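Local coordinates for APC3568 protein (Geobacillus stearothermophilus, PDB 1RFZ) that is of unknown function but belongs to the phosphatidylglycerophosphatase A family and so may remove phosphate from phosphatidylglycerophosphate, at residues Arg56-Arg61 with Asn65-Gly70. Residues are numbered along the deposited sequence; the frame is centred on the assembly and turned at random.
Sequences RVISKR and NAILTG. With SO4 (sulfate ion), chain F; SO4 (sulfate ion), chain E.
Arg-61 and Asn-65 are joined by the first-turn bond of helix 61-76, the tight part of the contact. Asn-65 N donates to Arg-61 O over 2.6 Å, and the N-H points almost straight at the oxygen (164°). Asn-65 CB also lies 3.3 Å from Arg-61 O. Lys-60 is the N-cap residue, directly before this helix. Asn-65 packs on Tyr-97 of the second subunit, and its ND2 makes a weak hydrogen bond to Leu-96 O there. At the buried edge is a light apolar contact, Ile-58 CG1 to Ile-67 CD1 at 4.3 Å. Ile-67 CD1 is anti to CA (chi2 -172°), which carries it out toward Ile-58. Arg-17 and Leu-20 of helix 13-22 and Ile-152 of helix 145-163 pack around this pair.

The looser side is polar and carries two sulfate ions. Arg-61 N donates to O2 of the chain F sulfate at 2.8 Å. The Arg-61 side chain runs extended from CG to NE past the same ion, and sulfate O4 lies 3.3 Å above one guanidinium face, toward its rim. An alanine in place of Arg-61 would probably keep the backbone bond to the sulfate but leave the anion without this positive neighbour. Arg-56 NE makes a bent hydrogen bond (134°) to O2 of the chain E sulfate, 3.0 Å away. Both ions probably come from the crystallisation liquor. The N-terminal turn of helix 61-76 with Arg-61, and separately Arg-56 on the preceding helix, each meet an anion, consistent with a phosphate-handling family, though no substrate site is established here.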
# COMPACT_ATOMS: atom_id res chain seq x y z
N ARG A 56 -18.22 -1.61 12.73
CA ARG A 56 -17.75 -0.36 12.16
C ARG A 56 -16.99 -0.56 10.86
O ARG A 56 -17.24 0.13 9.87
CB ARG A 56 -16.88 0.38 13.16
CG ARG A 56 -17.12 1.85 13.11
CD ARG A 56 -18.57 2.14 13.41
NE ARG A 56 -18.92 3.49 13.02
CZ ARG A 56 -20.12 4.02 13.19
NH1 ARG A 56 -21.09 3.30 13.75
NH2 ARG A 56 -20.36 5.27 12.80
N VAL A 57 -16.05 -1.50 10.86
CA VAL A 57 -15.26 -1.80 9.67
C VAL A 57 -16.15 -2.33 8.53
O VAL A 57 -16.00 -1.94 7.36
CB VAL A 57 -14.18 -2.85 10.00
CG1 VAL A 57 -13.61 -3.47 8.73
CG2 VAL A 57 -13.08 -2.21 10.80
N ILE A 58 -17.09 -3.20 8.89
CA ILE A 58 -17.97 -3.81 7.91
C ILE A 58 -18.92 -2.80 7.26
O ILE A 58 -19.33 -2.97 6.11
CB ILE A 58 -18.72 -4.99 8.56
CG1 ILE A 58 -17.75 -6.17 8.69
CG2 ILE A 58 -19.93 -5.40 7.73
CD1 ILE A 58 -18.18 -7.28 9.64
N SER A 59 -19.23 -1.72 7.97
CA SER A 59 -20.10 -0.67 7.43
C SER A 59 -19.47 0.13 6.28
O SER A 59 -20.13 0.97 5.67
CB SER A 59 -20.47 0.31 8.54
OG SER A 59 -19.30 0.94 9.02
N LYS A 60 -18.19 -0.12 6.02
CA LYS A 60 -17.42 0.55 4.98
C LYS A 60 -17.49 -0.10 3.59
O LYS A 60 -17.23 -1.28 3.45
CB LYS A 60 -15.94 0.61 5.38
CG LYS A 60 -15.51 1.84 6.16
CD LYS A 60 -15.72 1.70 7.63
CE LYS A 60 -15.14 2.90 8.36
NZ LYS A 60 -15.72 4.19 7.87
N ARG A 61 -17.82 0.69 2.57
CA ARG A 61 -17.90 0.18 1.20
C ARG A 61 -16.60 -0.51 0.78
O ARG A 61 -16.62 -1.63 0.25
CB ARG A 61 -18.18 1.33 0.22
CG ARG A 61 -19.51 2.03 0.42
CD ARG A 61 -19.57 3.31 -0.39
NE ARG A 61 -20.78 4.07 -0.11
CZ ARG A 61 -20.96 5.35 -0.44
NH1 ARG A 61 -20.00 6.00 -1.08
NH2 ARG A 61 -22.09 5.97 -0.13
N ASN A 65 -16.81 -4.07 -0.66
CA ASN A 65 -16.24 -4.31 -1.97
C ASN A 65 -15.22 -5.43 -1.88
O ASN A 65 -15.09 -6.26 -2.79
CB ASN A 65 -15.57 -3.04 -2.51
CG ASN A 65 -16.57 -2.06 -3.08
OD1 ASN A 65 -17.74 -2.39 -3.22
ND2 ASN A 65 -16.11 -0.87 -3.42
N ALA A 66 -14.50 -5.46 -0.75
CA ALA A 66 -13.49 -6.48 -0.53
C ALA A 66 -14.17 -7.79 -0.18
O ALA A 66 -13.96 -8.80 -0.84
CB ALA A 66 -12.55 -6.05 0.58
N ILE A 67 -15.00 -7.76 0.86
CA ILE A 67 -15.70 -8.96 1.30
C ILE A 67 -16.48 -9.63 0.17
O ILE A 67 -16.49 -10.85 0.09
CB ILE A 67 -16.70 -8.67 2.44
CG1 ILE A 67 -15.98 -8.06 3.63
CG2 ILE A 67 -17.42 -9.97 2.86
CD1 ILE A 67 -16.87 -7.94 4.84
N LEU A 68 -17.14 -8.85 -0.68
CA LEU A 68 -17.91 -9.47 -1.76
C LEU A 68 -17.00 -10.20 -2.74
O LEU A 68 -17.12 -11.41 -2.91
CB LEU A 68 -18.78 -8.45 -2.51
CG LEU A 68 -19.97 -7.85 -1.73
CD1 LEU A 68 -20.95 -7.23 -2.70
CD2 LEU A 68 -20.68 -8.92 -0.91
N THR A 69 -16.09 -9.45 -3.38
CA THR A 69 -15.15 -10.04 -4.34
C THR A 69 -14.43 -11.27 -3.76
O THR A 69 -14.27 -12.30 -4.42
CB THR A 69 -14.06 -9.02 -4.74
OG1 THR A 69 -14.67 -7.81 -5.20
CG2 THR A 69 -13.20 -9.60 -5.85
N GLY A 70 -14.01 -11.16 -2.50
CA GLY A 70 -13.33 -12.26 -1.85
C GLY A 70 -14.17 -13.52 -1.84
O GLY A 70 -13.77 -14.53 -2.41
S SO4 F . -17.62 4.86 3.21
O1 SO4 F . -18.54 4.75 4.40
O2 SO4 F . -17.28 3.47 2.74
O3 SO4 F . -16.36 5.57 3.60
O4 SO4 F . -18.28 5.62 2.09
S SO4 E . -15.79 5.51 12.14
O1 SO4 E . -14.48 6.14 12.49
O2 SO4 E . -16.53 5.23 13.40
O3 SO4 E . -15.59 4.26 11.37
O4 SO4 E . -16.59 6.43 11.31